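Local atomic coordinates of translocator protein BipD (Burkholderia pseudomallei, PDB entry 2IZP), a protein that is required for invasion of epithelial cells and escape from endocytic vesicles, and probably regulates secretion of the effectors BipB and BipC and their insertion into the host membrane. Residues A25-D30 with N281-L286; N172-G177 with G239-T244. All blocks are in the same frame, centred on the assembly; numbering follows the deposited sequence.

Contact 1 of 2, residues A25-D30 with N281-L286; sequences ARAMTD and NLVKVL
The Asp-30 carboxylate is met from above one of its faces by the ammonium of Lys-284, whose NZ lies well out of the carboxylate plane. A single oxygen, OD2, takes the salt bridge; the modelled NZ to OD2 distance of 2.5 Å is very short, and its exact length is doubtful. Asp-30 OD1 stands 4.0 Å from Lys-284 NZ and has a long, weak ion pair with Arg-34. The two side chains cross at about a right angle. Lys-284 stays extended through chi2 and chi3 and bends only at chi4 (141°), which turns NZ towards the acid after the methylenes have run along the loop backbone. On the way CG passes Ala-27 O at 3.3 Å and CE passes Met-28 O at 3.5 Å, so aliphatic carbon rather than a polar group lies against these carbonyls. The lysine thus joins helix 244-293, part of the predicted coiled coil, to the N-terminal loop that leads into helix 30-34. This fits an N-terminal domain that acts as an intramolecular chaperone, keeping the coiled-coil region from premature oligomerization. Thr-29 sits at the N-cap of helix 30-34, and its backbone N donates a weak hydrogen bond to Asp-32 OD2. Chain separation is smallest at Met-28 and Lys-284, with their CA atoms 5.1 Å apart. Next to the lysine, Ala-27 directs its methyl at Val-283, the two CB atoms 4.3 Å apart. Leu-33 touches both residues, and Leu-99 of helix 75-103 also packs on Val-283.

Contact 2 of 2, residues N172-G177 with G239-T244; sequences NMKIDG and GTVWDT
Met-173 N donates to Trp-242 O at 2.8 Å, in the carbonyl plane; Asn-172 CA, 3.2 Å from Trp-242 O, adds only a bent CA-H...O contact to the same oxygen. The return bond from Trp-242 N to Met-173 O completes this hydrogen-bonded pair. Ile-175 N then reaches Thr-240 O at 2.9 Å in a nearly straight bond (171°), while the bond back from Thr-240 N to Ile-175 O is weak. Strands 172-175 and 240-243 run antiparallel, their directions 148° apart, and belong to a three-stranded sheet in which 172-175 is the middle strand and 165-167 the other edge. One face carries Met-173, Ile-175, Thr-240 and Trp-242, and turns to helix 244-293, where Tyr-247 and Trp-250 meet it. There Ile-175 lays CG2 over the six-membered ring of Trp-242, 4.0 Å from its centroid, a CH-pi contact. With its CG1 anti to the backbone N (chi1 178°), Ile-175 also brings its CD1 to 3.9 Å from Trp-242 CZ3. Asn-172, Lys-174 and Val-241 line the other face; Asn-172 CB rests against Val-241 CG1, and the bent lysine chain folds CD over Thr-240 O at 3.4 Å. Beyond the strands, Gly-239 N approaches Asp-176 OD2 from above the carboxylate plane, 2.9 Å away. Asp-243 caps the following helix through OD2 to Arg-246 N.

How the contacts relate
Contacts 1 and 2 lie on opposite sides of the chain's centre, their own centres 59 Å apart and their nearest atoms about 47 Å apart. Helix 244-293 connects them: strand 240-243 of contact 2 leads straight into its start, and residues 281-286 of contact 1 lie near its far end. Along the chain the order is 25-30, 172-177, 239-244 and 281-286, so both segments of contact 2 fall between those of contact 1. The helix, most of it predicted coiled coil, thus starts from a small antiparallel sheet and, near its other end, has the N-terminal loop lying against one side of it.

Contact 1 of 2, residues A25-D30 with N281-L286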
loop_
_atom_site.group_PDB
_atom_site.type_symbol
_atom_site.label_atom_id
_atom_site.label_comp_id
_atom_site.label_asym_id
_atom_site.label_seq_id
_atom_site.Cartn_x
_atom_site.Cartn_y
_atom_site.Cartn_z
ATOM N N ALA A 25 9.449 -6.978 27.993
ATOM C CA ALA A 25 8.673 -6.919 26.760
ATOM C C ALA A 25 7.774 -8.146 26.607
ATOM O O ALA A 25 8.110 -9.114 25.930
ATOM C CB ALA A 25 9.593 -6.757 25.563
ATOM N N ARG A 26 6.632 -8.055 27.255
ATOM C CA ARG A 26 5.507 -8.967 27.250
ATOM C C ARG A 26 4.778 -8.952 25.913
ATOM O O ARG A 26 4.483 -7.868 25.396
ATOM C CB ARG A 26 4.543 -8.573 28.374
ATOM C CG ARG A 26 3.806 -7.265 28.150
ATOM C CD ARG A 26 4.678 -6.034 28.283
ATOM N NE ARG A 26 4.299 -5.165 29.394
ATOM C CZ ARG A 26 5.160 -4.419 30.076
ATOM N NH1 ARG A 26 6.450 -4.436 29.757
ATOM N NH2 ARG A 26 4.736 -3.655 31.073
ATOM N N ALA A 27 4.485 -10.119 25.336
ATOM C CA ALA A 27 3.830 -10.147 24.032
ATOM C C ALA A 27 3.241 -11.505 23.669
ATOM O O ALA A 27 3.373 -11.919 22.513
ATOM C CB ALA A 27 4.833 -9.740 22.960
ATOM N N MET A 28 2.601 -12.168 24.618
ATOM C CA MET A 28 2.101 -13.529 24.509
ATOM C C MET A 28 0.723 -13.643 23.874
ATOM O O MET A 28 0.354 -14.718 23.390
ATOM C CB MET A 28 2.035 -14.168 25.903
ATOM C CG MET A 28 3.176 -15.114 26.237
ATOM S SD MET A 28 3.155 -15.595 27.979
ATOM C CE MET A 28 2.675 -17.314 27.853
ATOM N N THR A 29 -0.061 -12.570 23.873
ATOM C CA THR A 29 -1.403 -12.655 23.296
ATOM C C THR A 29 -1.717 -11.451 22.422
ATOM O O THR A 29 -1.088 -10.397 22.505
ATOM C CB THR A 29 -2.481 -12.761 24.392
ATOM O OG1 THR A 29 -2.195 -11.828 25.444
ATOM C CG2 THR A 29 -2.474 -14.150 25.017
ATOM N N ASP A 30 -2.727 -11.590 21.561
ATOM C CA ASP A 30 -3.098 -10.468 20.706
ATOM C C ASP A 30 -3.449 -9.242 21.546
ATOM O O ASP A 30 -3.264 -8.127 21.056
ATOM C CB ASP A 30 -4.253 -10.846 19.777
ATOM C CG ASP A 30 -3.760 -11.593 18.551
ATOM O OD1 ASP A 30 -4.590 -12.012 17.719
ATOM O OD2 ASP A 30 -2.525 -11.765 18.431
ATOM N N ASN A 281 2.541 -13.419 15.038
ATOM C CA ASN A 281 3.033 -14.722 15.496
ATOM C C ASN A 281 4.502 -14.604 15.847
ATOM O O ASN A 281 5.085 -15.274 16.699
ATOM C CB ASN A 281 2.769 -15.761 14.409
ATOM C CG ASN A 281 1.306 -16.160 14.341
ATOM O OD1 ASN A 281 0.782 -16.793 15.260
ATOM N ND2 ASN A 281 0.626 -15.795 13.260
ATOM N N LEU A 282 5.170 -13.669 15.164
ATOM C CA LEU A 282 6.611 -13.569 15.399
ATOM C C LEU A 282 6.931 -13.176 16.832
ATOM O O LEU A 282 7.671 -13.866 17.535
ATOM C CB LEU A 282 7.221 -12.561 14.424
ATOM C CG LEU A 282 8.663 -12.145 14.718
ATOM C CD1 LEU A 282 9.553 -13.376 14.748
ATOM C CD2 LEU A 282 9.143 -11.129 13.693
ATOM N N VAL A 283 6.383 -12.046 17.279
ATOM C CA VAL A 283 6.745 -11.550 18.606
ATOM C C VAL A 283 6.299 -12.517 19.694
ATOM O O VAL A 283 6.834 -12.517 20.797
ATOM C CB VAL A 283 6.112 -10.175 18.856
ATOM C CG1 VAL A 283 6.718 -9.142 17.921
ATOM C CG2 VAL A 283 4.602 -10.281 18.674
ATOM N N LYS A 284 5.307 -13.331 19.361
ATOM C CA LYS A 284 4.801 -14.352 20.277
ATOM C C LYS A 284 5.831 -15.461 20.477
ATOM O O LYS A 284 6.245 -15.750 21.606
ATOM C CB LYS A 284 3.462 -14.859 19.737
ATOM C CG LYS A 284 2.264 -14.048 20.239
ATOM C CD LYS A 284 0.950 -14.684 19.812
ATOM C CE LYS A 284 -0.237 -13.779 20.105
ATOM N NZ LYS A 284 -1.257 -13.835 19.015
ATOM N N VAL A 285 6.282 -16.087 19.401
ATOM C CA VAL A 285 7.366 -17.055 19.414
ATOM C C VAL A 285 8.642 -16.504 20.027
ATOM O O VAL A 285 9.364 -17.199 20.745
ATOM C CB VAL A 285 7.697 -17.532 17.982
ATOM C CG1 VAL A 285 8.981 -18.343 17.979
ATOM C CG2 VAL A 285 6.561 -18.361 17.413
ATOM N N LEU A 286 8.957 -15.243 19.743
ATOM C CA LEU A 286 10.158 -14.621 20.280
ATOM C C LEU A 286 10.111 -14.441 21.795
ATOM O O LEU A 286 11.116 -14.597 22.490
ATOM C CB LEU A 286 10.361 -13.249 19.626
ATOM C CG LEU A 286 11.808 -12.766 19.514
ATOM C CD1 LEU A 286 12.605 -13.707 18.625
ATOM C CD2 LEU A 286 11.864 -11.343 18.984
#

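Contact 2 of 2, residues N172-G177 with G239-T244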
loop_
_atom_site.group_PDB
_atom_site.type_symbol
_atom_site.label_atom_id
_atom_site.label_comp_id
_atom_site.label_asym_id
_atom_site.label_seq_id
_atom_site.Cartn_x
_atom_site.Cartn_y
_atom_site.Cartn_z
ATOM N N ASN A 172 -26.153 14.621 -26.162
ATOM C CA ASN A 172 -24.709 14.551 -26.376
ATOM C C ASN A 172 -23.941 14.949 -25.114
ATOM O O ASN A 172 -24.502 15.517 -24.177
ATOM C CB ASN A 172 -24.274 15.424 -27.556
ATOM C CG ASN A 172 -24.999 15.108 -28.851
ATOM O OD1 ASN A 172 -25.358 16.000 -29.623
ATOM N ND2 ASN A 172 -25.243 13.826 -29.106
ATOM N N MET A 173 -22.658 14.628 -25.109
ATOM C CA MET A 173 -21.720 14.943 -24.042
ATOM C C MET A 173 -20.488 15.644 -24.600
ATOM O O MET A 173 -20.150 15.533 -25.782
ATOM C CB MET A 173 -21.299 13.668 -23.299
ATOM C CG MET A 173 -22.313 13.107 -22.317
ATOM S SD MET A 173 -22.412 14.025 -20.772
ATOM C CE MET A 173 -21.382 13.064 -19.681
ATOM N N LYS A 174 -19.759 16.388 -23.774
ATOM C CA LYS A 174 -18.481 16.913 -24.254
ATOM C C LYS A 174 -17.330 16.366 -23.415
ATOM O O LYS A 174 -17.422 16.327 -22.184
ATOM C CB LYS A 174 -18.470 18.443 -24.239
ATOM C CG LYS A 174 -17.055 19.013 -24.231
ATOM C CD LYS A 174 -16.576 19.264 -25.660
ATOM C CE LYS A 174 -16.658 20.759 -25.949
ATOM N NZ LYS A 174 -16.581 21.538 -24.670
ATOM N N ILE A 175 -16.244 15.941 -24.062
ATOM C CA ILE A 175 -15.084 15.438 -23.331
ATOM C C ILE A 175 -13.775 15.961 -23.916
ATOM O O ILE A 175 -13.424 15.730 -25.069
ATOM C CB ILE A 175 -15.091 13.897 -23.263
ATOM C CG1 ILE A 175 -13.875 13.298 -22.541
ATOM C CG2 ILE A 175 -15.241 13.229 -24.621
ATOM C CD1 ILE A 175 -14.004 11.795 -22.366
ATOM N N ASP A 176 -13.029 16.695 -23.092
ATOM C CA ASP A 176 -11.730 17.231 -23.464
ATOM C C ASP A 176 -10.629 16.236 -23.103
ATOM O O ASP A 176 -9.859 16.492 -22.181
ATOM C CB ASP A 176 -11.408 18.552 -22.764
ATOM C CG ASP A 176 -12.275 19.690 -23.260
ATOM O OD1 ASP A 176 -12.219 20.777 -22.644
ATOM O OD2 ASP A 176 -12.993 19.484 -24.263
ATOM N N GLY A 177 -10.589 15.132 -23.833
ATOM C CA GLY A 177 -9.693 14.038 -23.526
ATOM C C GLY A 177 -8.236 14.410 -23.650
ATOM O O GLY A 177 -7.381 13.856 -22.954
ATOM N N GLY A 239 -12.240 18.809 -26.999
ATOM C CA GLY A 239 -13.338 19.230 -27.839
ATOM C C GLY A 239 -14.149 18.121 -28.450
ATOM O O GLY A 239 -15.056 18.351 -29.263
ATOM N N THR A 240 -13.902 16.850 -28.119
ATOM C CA THR A 240 -14.785 15.844 -28.713
ATOM C C THR A 240 -16.204 15.905 -28.160
ATOM O O THR A 240 -16.419 16.187 -26.980
ATOM C CB THR A 240 -14.250 14.427 -28.457
ATOM O OG1 THR A 240 -12.894 14.361 -28.896
ATOM C CG2 THR A 240 -15.077 13.439 -29.264
ATOM N N VAL A 241 -17.183 15.635 -29.007
ATOM C CA VAL A 241 -18.587 15.587 -28.603
ATOM C C VAL A 241 -19.110 14.180 -28.892
ATOM O O VAL A 241 -19.009 13.733 -30.035
ATOM C CB VAL A 241 -19.459 16.626 -29.320
ATOM C CG1 VAL A 241 -20.873 16.668 -28.749
ATOM C CG2 VAL A 241 -18.830 18.011 -29.227
ATOM N N TRP A 242 -19.627 13.508 -27.871
ATOM C CA TRP A 242 -20.065 12.126 -28.010
ATOM C C TRP A 242 -21.567 11.956 -27.841
ATOM O O TRP A 242 -22.196 12.641 -27.029
ATOM C CB TRP A 242 -19.369 11.272 -26.948
ATOM C CG TRP A 242 -18.030 10.734 -27.318
ATOM C CD1 TRP A 242 -17.469 10.730 -28.563
ATOM C CD2 TRP A 242 -17.074 10.120 -26.448
ATOM N NE1 TRP A 242 -16.228 10.154 -28.517
ATOM C CE2 TRP A 242 -15.958 9.768 -27.231
ATOM C CE3 TRP A 242 -17.056 9.831 -25.080
ATOM C CZ2 TRP A 242 -14.823 9.141 -26.716
ATOM C CZ3 TRP A 242 -15.930 9.215 -24.574
ATOM C CH2 TRP A 242 -14.833 8.877 -25.374
ATOM N N ASP A 243 -22.148 11.026 -28.592
ATOM C CA ASP A 243 -23.542 10.655 -28.354
ATOM C C ASP A 243 -23.577 9.848 -27.056
ATOM O O ASP A 243 -22.477 9.452 -26.657
ATOM C CB ASP A 243 -24.114 9.868 -29.523
ATOM C CG ASP A 243 -23.362 8.588 -29.825
ATOM O OD1 ASP A 243 -23.599 8.022 -30.914
ATOM O OD2 ASP A 243 -22.537 8.137 -29.005
ATOM N N THR A 244 -24.712 9.601 -26.427
ATOM C CA THR A 244 -24.739 8.850 -25.168
ATOM C C THR A 244 -24.226 7.428 -25.336
ATOM O O THR A 244 -23.557 6.906 -24.436
ATOM C CB THR A 244 -26.154 8.839 -24.561
ATOM O OG1 THR A 244 -26.320 10.048 -23.796
ATOM C CG2 THR A 244 -26.340 7.689 -23.588
#